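Local structure of translation initiation factor eIF-2B (Pyrococcus horikoshii, 1VB5) at residues R11-E16 and V56-S61; S119-E124 and Y215-T220. The protein probably acts as the regulatory subunit of archaeal initiation factor 2B, promoting exchange of GDP for GTP on initiation factor 2. All blocks are in the same frame, centred on the assembly; numbering follows the deposited sequence.

In the fold
Contact 1 comes first along the chain and lies in the largely helical N-terminal part, where helix 4-14 meets helix 41-58; every residue between its segments precedes the large mixed sheet. Contact 2 lies in the Rossmann-like alpha/beta part and brings helix 120-131 onto the end of strand 214-217. The centres of the two are 20 Å apart and their nearest atoms about 10 Å, so they do not touch. Contact 1 is partly buried, with a lysine reaching backbone carbonyls, whereas contact 2 is fully buried and turns on a threonine-carboxylate bond. Helix 78-106, which follows contact 1 in sequence, packs against contact 2. The disulfide Cys175-Cys207 belongs to neither contact.

Contact 1 (R11-E16 and V56-S61); sequences REMKRE and VKVNPS
The flat peptide carbonyl of Val58 is met from one face by the ammonium group of Lys14: NZ lies 2.8 Å from Val58 O but stands 41° out of the carbonyl plane, away from the lone-pair directions. A second, weak hydrogen bond at 3.3 Å joins Lys14 NZ to Lys57 O. The lysine chain leaves with CG anti to the backbone N (chi1 -159°), bends once at chi2 and then runs straight, carrying NZ across to both carbonyls. Next to this polar bridge the packing is apolar. Met13 crosses Val58 at about a right angle, its CE reaching Val58 CG2 at 3.5 Å, while Met13 CB lies 3.9 Å from Val58 CG1. Met13 also touches Leu24 of helix 21-38, and Val58 touches Leu65 of helix 63-71. Beyond Val58 the chain is turned by an Asx turn, in which Asn59 OD1 accepts from Ser61 N at 2.8 Å, in the plane of the amide carbonyl. Chemically, an exposed lysine offers its charge to carbonyls late in helix 41-58, where it would probably be favoured by the helix dipole, while the buried methionine and valine make the apolar side of the join between helices 4-14 and 41-58.

Contact 2 (S119-E124 and Y215-T220); sequences SSTVLE and YVAAET
Thr121 OG1 donates to Glu219 OE2 in a short hydrogen bond of 2.6 Å, meeting the carboxylate on the syn side and 17° out of its plane. The other oxygen, Glu219 OE1, is 3.3 Å from Thr121 OG1 and has a long, weak ion pair with Lys222. The two side chains approach from opposite directions. In Thr121 the hydroxyl lies beside the backbone N (chi1 -64°) and faces the acid, which leaves the methyl CG2 anti to that nitrogen and turned to the strand, 3.9 Å from Ala217 CB. One threonine thus serves a polar and an apolar partner at once. The glutamate chain is bent at chi2 (89°), which turns its carboxylate toward Thr121. Val122 CG2 adds a looser apolar contact with Ala217 CB at 4.2 Å. At the start of the helix the N-cap residue Ser119 closes the first turn, its OG accepting from Val122 N at 3.2 Å. If an alanine stood in place of Glu219, the buried hydroxyl of Thr121 would probably lose its acceptor and a gap would be likely to open beside Leu99. Thr121 and Glu219 both pack on Leu99 of helix 78-106, and Val122 rests on Ile182 of strand 180-183. Helix 120-131 follows strand 111-115, and strand 214-217 lies beyond 180-183 in the same parallel run of the Rossmann-like sheet; the contact therefore ties the start of that helix to the end of strand 214-217, with helix 78-106 packed against both.

Contact 1 (R11-E16 and V56-S61)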
loop_
_atom_site.group_PDB
_atom_site.type_symbol
_atom_site.label_atom_id
_atom_site.label_comp_id
_atom_site.label_asym_id
_atom_site.label_seq_id
_atom_site.Cartn_x
_atom_site.Cartn_y
_atom_site.Cartn_z
ATOM N N ARG B 11 -19.816 11.325 19.521
ATOM C CA ARG B 11 -20.229 10.629 18.307
ATOM C C ARG B 11 -19.565 11.274 17.096
ATOM O O ARG B 11 -19.017 10.585 16.236
ATOM C CB ARG B 11 -21.751 10.692 18.126
ATOM C CG ARG B 11 -22.559 10.066 19.248
ATOM C CD ARG B 11 -24.038 9.977 18.878
ATOM N NE ARG B 11 -24.849 9.474 19.986
ATOM C CZ ARG B 11 -25.414 10.240 20.916
ATOM N NH1 ARG B 11 -25.272 11.558 20.879
ATOM N NH2 ARG B 11 -26.116 9.682 21.895
ATOM N N GLU B 12 -19.619 12.602 17.033
ATOM C CA GLU B 12 -19.029 13.335 15.920
ATOM C C GLU B 12 -17.549 12.991 15.742
ATOM O O GLU B 12 -17.051 12.896 14.619
ATOM C CB GLU B 12 -19.199 14.838 16.135
ATOM C CG GLU B 12 -18.779 15.684 14.943
ATOM C CD GLU B 12 -19.149 17.150 15.108
ATOM O OE1 GLU B 12 -18.870 17.940 14.177
ATOM O OE2 GLU B 12 -19.717 17.512 16.166
ATOM N N MET B 13 -16.847 12.802 16.855
ATOM C CA MET B 13 -15.430 12.464 16.802
ATOM C C MET B 13 -15.270 11.033 16.301
ATOM O O MET B 13 -14.387 10.735 15.496
ATOM C CB MET B 13 -14.795 12.582 18.192
ATOM C CG MET B 13 -14.947 13.950 18.849
ATOM S SD MET B 13 -14.058 14.075 20.420
ATOM C CE MET B 13 -14.938 12.908 21.387
ATOM N N LYS B 14 -16.151 10.159 16.778
ATOM C CA LYS B 14 -16.119 8.750 16.430
ATOM C C LYS B 14 -16.320 8.441 14.944
ATOM O O LYS B 14 -15.711 7.506 14.421
ATOM C CB LYS B 14 -17.160 7.998 17.261
ATOM C CG LYS B 14 -16.898 6.512 17.379
ATOM C CD LYS B 14 -15.604 6.250 18.139
ATOM C CE LYS B 14 -15.300 4.759 18.234
ATOM N NZ LYS B 14 -14.012 4.495 18.941
ATOM N N ARG B 15 -17.162 9.214 14.261
ATOM C CA ARG B 15 -17.407 8.961 12.843
ATOM C C ARG B 15 -16.571 9.811 11.887
ATOM O O ARG B 15 -16.832 9.840 10.685
ATOM C CB ARG B 15 -18.898 9.120 12.514
ATOM C CG ARG B 15 -19.495 10.493 12.782
ATOM C CD ARG B 15 -20.909 10.577 12.202
ATOM N NE ARG B 15 -21.531 11.885 12.405
ATOM C CZ ARG B 15 -22.205 12.242 13.496
ATOM N NH1 ARG B 15 -22.358 11.388 14.503
ATOM N NH2 ARG B 15 -22.721 13.461 13.583
ATOM N N GLU B 16 -15.564 10.493 12.420
ATOM C CA GLU B 16 -14.679 11.314 11.598
ATOM C C GLU B 16 -13.584 10.415 11.023
ATOM O O GLU B 16 -13.035 9.576 11.740
ATOM C CB GLU B 16 -14.036 12.413 12.448
ATOM C CG GLU B 16 -12.958 13.219 11.736
ATOM C CD GLU B 16 -13.492 14.012 10.557
ATOM O OE1 GLU B 16 -14.469 14.769 10.736
ATOM O OE2 GLU B 16 -12.932 13.885 9.448
ATOM N N VAL B 56 -10.603 9.177 25.550
ATOM C CA VAL B 56 -9.505 8.296 25.181
ATOM C C VAL B 56 -10.016 7.095 24.381
ATOM O O VAL B 56 -9.320 6.597 23.495
ATOM C CB VAL B 56 -8.749 7.805 26.442
ATOM C CG1 VAL B 56 -7.788 6.686 26.084
ATOM C CG2 VAL B 56 -7.975 8.967 27.060
ATOM N N LYS B 57 -11.233 6.641 24.686
ATOM C CA LYS B 57 -11.832 5.501 23.987
ATOM C C LYS B 57 -12.144 5.809 22.525
ATOM O O LYS B 57 -12.241 4.898 21.702
ATOM C CB LYS B 57 -13.121 5.049 24.678
ATOM C CG LYS B 57 -12.920 4.342 26.004
ATOM C CD LYS B 57 -14.262 3.926 26.591
ATOM C CE LYS B 57 -14.115 3.343 27.990
ATOM N NZ LYS B 57 -15.447 3.089 28.621
ATOM N N VAL B 58 -12.311 7.087 22.203
ATOM C CA VAL B 58 -12.609 7.480 20.831
ATOM C C VAL B 58 -11.579 6.865 19.885
ATOM O O VAL B 58 -11.931 6.328 18.835
ATOM C CB VAL B 58 -12.598 9.013 20.681
ATOM C CG1 VAL B 58 -12.774 9.405 19.222
ATOM C CG2 VAL B 58 -13.708 9.611 21.522
ATOM N N ASN B 59 -10.306 6.948 20.261
ATOM C CA ASN B 59 -9.229 6.378 19.459
ATOM C C ASN B 59 -7.999 6.173 20.331
ATOM O O ASN B 59 -7.180 7.080 20.494
ATOM C CB ASN B 59 -8.876 7.290 18.285
ATOM C CG ASN B 59 -7.916 6.628 17.309
ATOM O OD1 ASN B 59 -6.987 5.928 17.716
ATOM N ND2 ASN B 59 -8.128 6.854 16.018
ATOM N N PRO B 60 -7.857 4.972 20.914
ATOM C CA PRO B 60 -6.717 4.648 21.777
ATOM C C PRO B 60 -5.365 4.742 21.064
ATOM O O PRO B 60 -4.321 4.589 21.696
ATOM C CB PRO B 60 -7.028 3.227 22.242
ATOM C CG PRO B 60 -8.530 3.187 22.231
ATOM C CD PRO B 60 -8.852 3.886 20.933
ATOM N N SER B 61 -5.387 4.988 19.754
ATOM C CA SER B 61 -4.151 5.105 18.976
ATOM C C SER B 61 -3.621 6.540 18.948
ATOM O O SER B 61 -2.508 6.784 18.485
ATOM C CB SER B 61 -4.371 4.627 17.531
ATOM O OG SER B 61 -4.651 3.237 17.469
#

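Contact 2 (S119-E124 and Y215-T220)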
loop_
_atom_site.group_PDB
_atom_site.type_symbol
_atom_site.label_atom_id
_atom_site.label_comp_id
_atom_site.label_asym_id
_atom_site.label_seq_id
_atom_site.Cartn_x
_atom_site.Cartn_y
_atom_site.Cartn_z
ATOM N N SER B 119 -2.234 14.770 7.495
ATOM C CA SER B 119 -1.780 15.324 8.763
ATOM C C SER B 119 -1.782 16.841 8.635
ATOM O O SER B 119 -1.033 17.389 7.825
ATOM C CB SER B 119 -0.364 14.844 9.070
ATOM O OG SER B 119 0.239 15.653 10.065
ATOM N N SER B 120 -2.618 17.519 9.419
ATOM C CA SER B 120 -2.681 18.974 9.353
ATOM C C SER B 120 -1.323 19.587 9.678
ATOM O O SER B 120 -0.982 20.657 9.181
ATOM C CB SER B 120 -3.758 19.516 10.308
ATOM O OG SER B 120 -3.675 18.897 11.580
ATOM N N THR B 121 -0.535 18.889 10.488
ATOM C CA THR B 121 0.788 19.372 10.863
ATOM C C THR B 121 1.735 19.316 9.670
ATOM O O THR B 121 2.453 20.279 9.389
ATOM C CB THR B 121 1.358 18.534 12.030
ATOM O OG1 THR B 121 0.527 18.713 13.187
ATOM C CG2 THR B 121 2.781 18.956 12.364
ATOM N N VAL B 122 1.742 18.191 8.959
ATOM C CA VAL B 122 2.609 18.065 7.793
ATOM C C VAL B 122 2.170 19.090 6.752
ATOM O O VAL B 122 3.000 19.686 6.068
ATOM C CB VAL B 122 2.540 16.645 7.186
ATOM C CG1 VAL B 122 3.314 16.597 5.865
ATOM C CG2 VAL B 122 3.120 15.638 8.168
ATOM N N LEU B 123 0.863 19.293 6.639
ATOM C CA LEU B 123 0.316 20.261 5.693
ATOM C C LEU B 123 0.807 21.685 6.003
ATOM O O LEU B 123 1.178 22.431 5.099
ATOM C CB LEU B 123 -1.221 20.216 5.719
ATOM C CG LEU B 123 -1.943 21.293 4.899
ATOM C CD1 LEU B 123 -1.479 21.240 3.445
ATOM C CD2 LEU B 123 -3.451 21.096 4.994
ATOM N N GLU B 124 0.821 22.066 7.279
ATOM C CA GLU B 124 1.289 23.404 7.632
ATOM C C GLU B 124 2.789 23.543 7.432
ATOM O O GLU B 124 3.287 24.640 7.161
ATOM C CB GLU B 124 0.903 23.761 9.069
ATOM C CG GLU B 124 -0.577 24.093 9.219
ATOM C CD GLU B 124 -1.074 25.058 8.145
ATOM O OE1 GLU B 124 -0.453 26.131 7.971
ATOM O OE2 GLU B 124 -2.088 24.748 7.478
ATOM N N TYR B 215 11.410 11.669 8.035
ATOM C CA TYR B 215 11.104 12.473 9.216
ATOM C C TYR B 215 9.653 12.361 9.639
ATOM O O TYR B 215 8.751 12.230 8.805
ATOM C CB TYR B 215 11.434 13.950 8.978
ATOM C CG TYR B 215 12.913 14.266 8.972
ATOM C CD1 TYR B 215 13.694 14.059 7.828
ATOM C CD2 TYR B 215 13.534 14.772 10.115
ATOM C CE1 TYR B 215 15.062 14.358 7.830
ATOM C CE2 TYR B 215 14.895 15.067 10.129
ATOM C CZ TYR B 215 15.651 14.864 8.989
ATOM O OH TYR B 215 16.989 15.209 9.004
ATOM N N VAL B 216 9.439 12.424 10.945
ATOM C CA VAL B 216 8.108 12.343 11.518
ATOM C C VAL B 216 7.796 13.667 12.211
ATOM O O VAL B 216 8.612 14.175 12.976
ATOM C CB VAL B 216 8.024 11.203 12.553
ATOM C CG1 VAL B 216 6.655 11.216 13.240
ATOM C CG2 VAL B 216 8.277 9.869 11.868
ATOM N N ALA B 217 6.630 14.231 11.922
ATOM C CA ALA B 217 6.228 15.493 12.536
ATOM C C ALA B 217 5.233 15.195 13.644
ATOM O O ALA B 217 4.136 14.698 13.384
ATOM C CB ALA B 217 5.589 16.405 11.491
ATOM N N ALA B 218 5.613 15.492 14.882
ATOM C CA ALA B 218 4.726 15.233 16.007
ATOM C C ALA B 218 4.898 16.238 17.136
ATOM O O ALA B 218 5.979 16.361 17.706
ATOM C CB ALA B 218 4.960 13.826 16.537
ATOM N N GLU B 219 3.831 16.965 17.455
ATOM C CA GLU B 219 3.904 17.923 18.546
ATOM C C GLU B 219 4.080 17.116 19.827
ATOM O O GLU B 219 3.710 15.940 19.891
ATOM C CB GLU B 219 2.624 18.767 18.640
ATOM C CG GLU B 219 2.420 19.721 17.475
ATOM C CD GLU B 219 1.656 19.094 16.317
ATOM O OE1 GLU B 219 1.613 17.850 16.227
ATOM O OE2 GLU B 219 1.103 19.852 15.489
ATOM N N THR B 220 4.649 17.758 20.839
ATOM C CA THR B 220 4.891 17.127 22.126
ATOM C C THR B 220 3.659 16.481 22.772
ATOM O O THR B 220 3.782 15.487 23.488
ATOM C CB THR B 220 5.523 18.160 23.091
ATOM O OG1 THR B 220 6.927 18.249 22.815
ATOM C CG2 THR B 220 5.302 17.777 24.535
#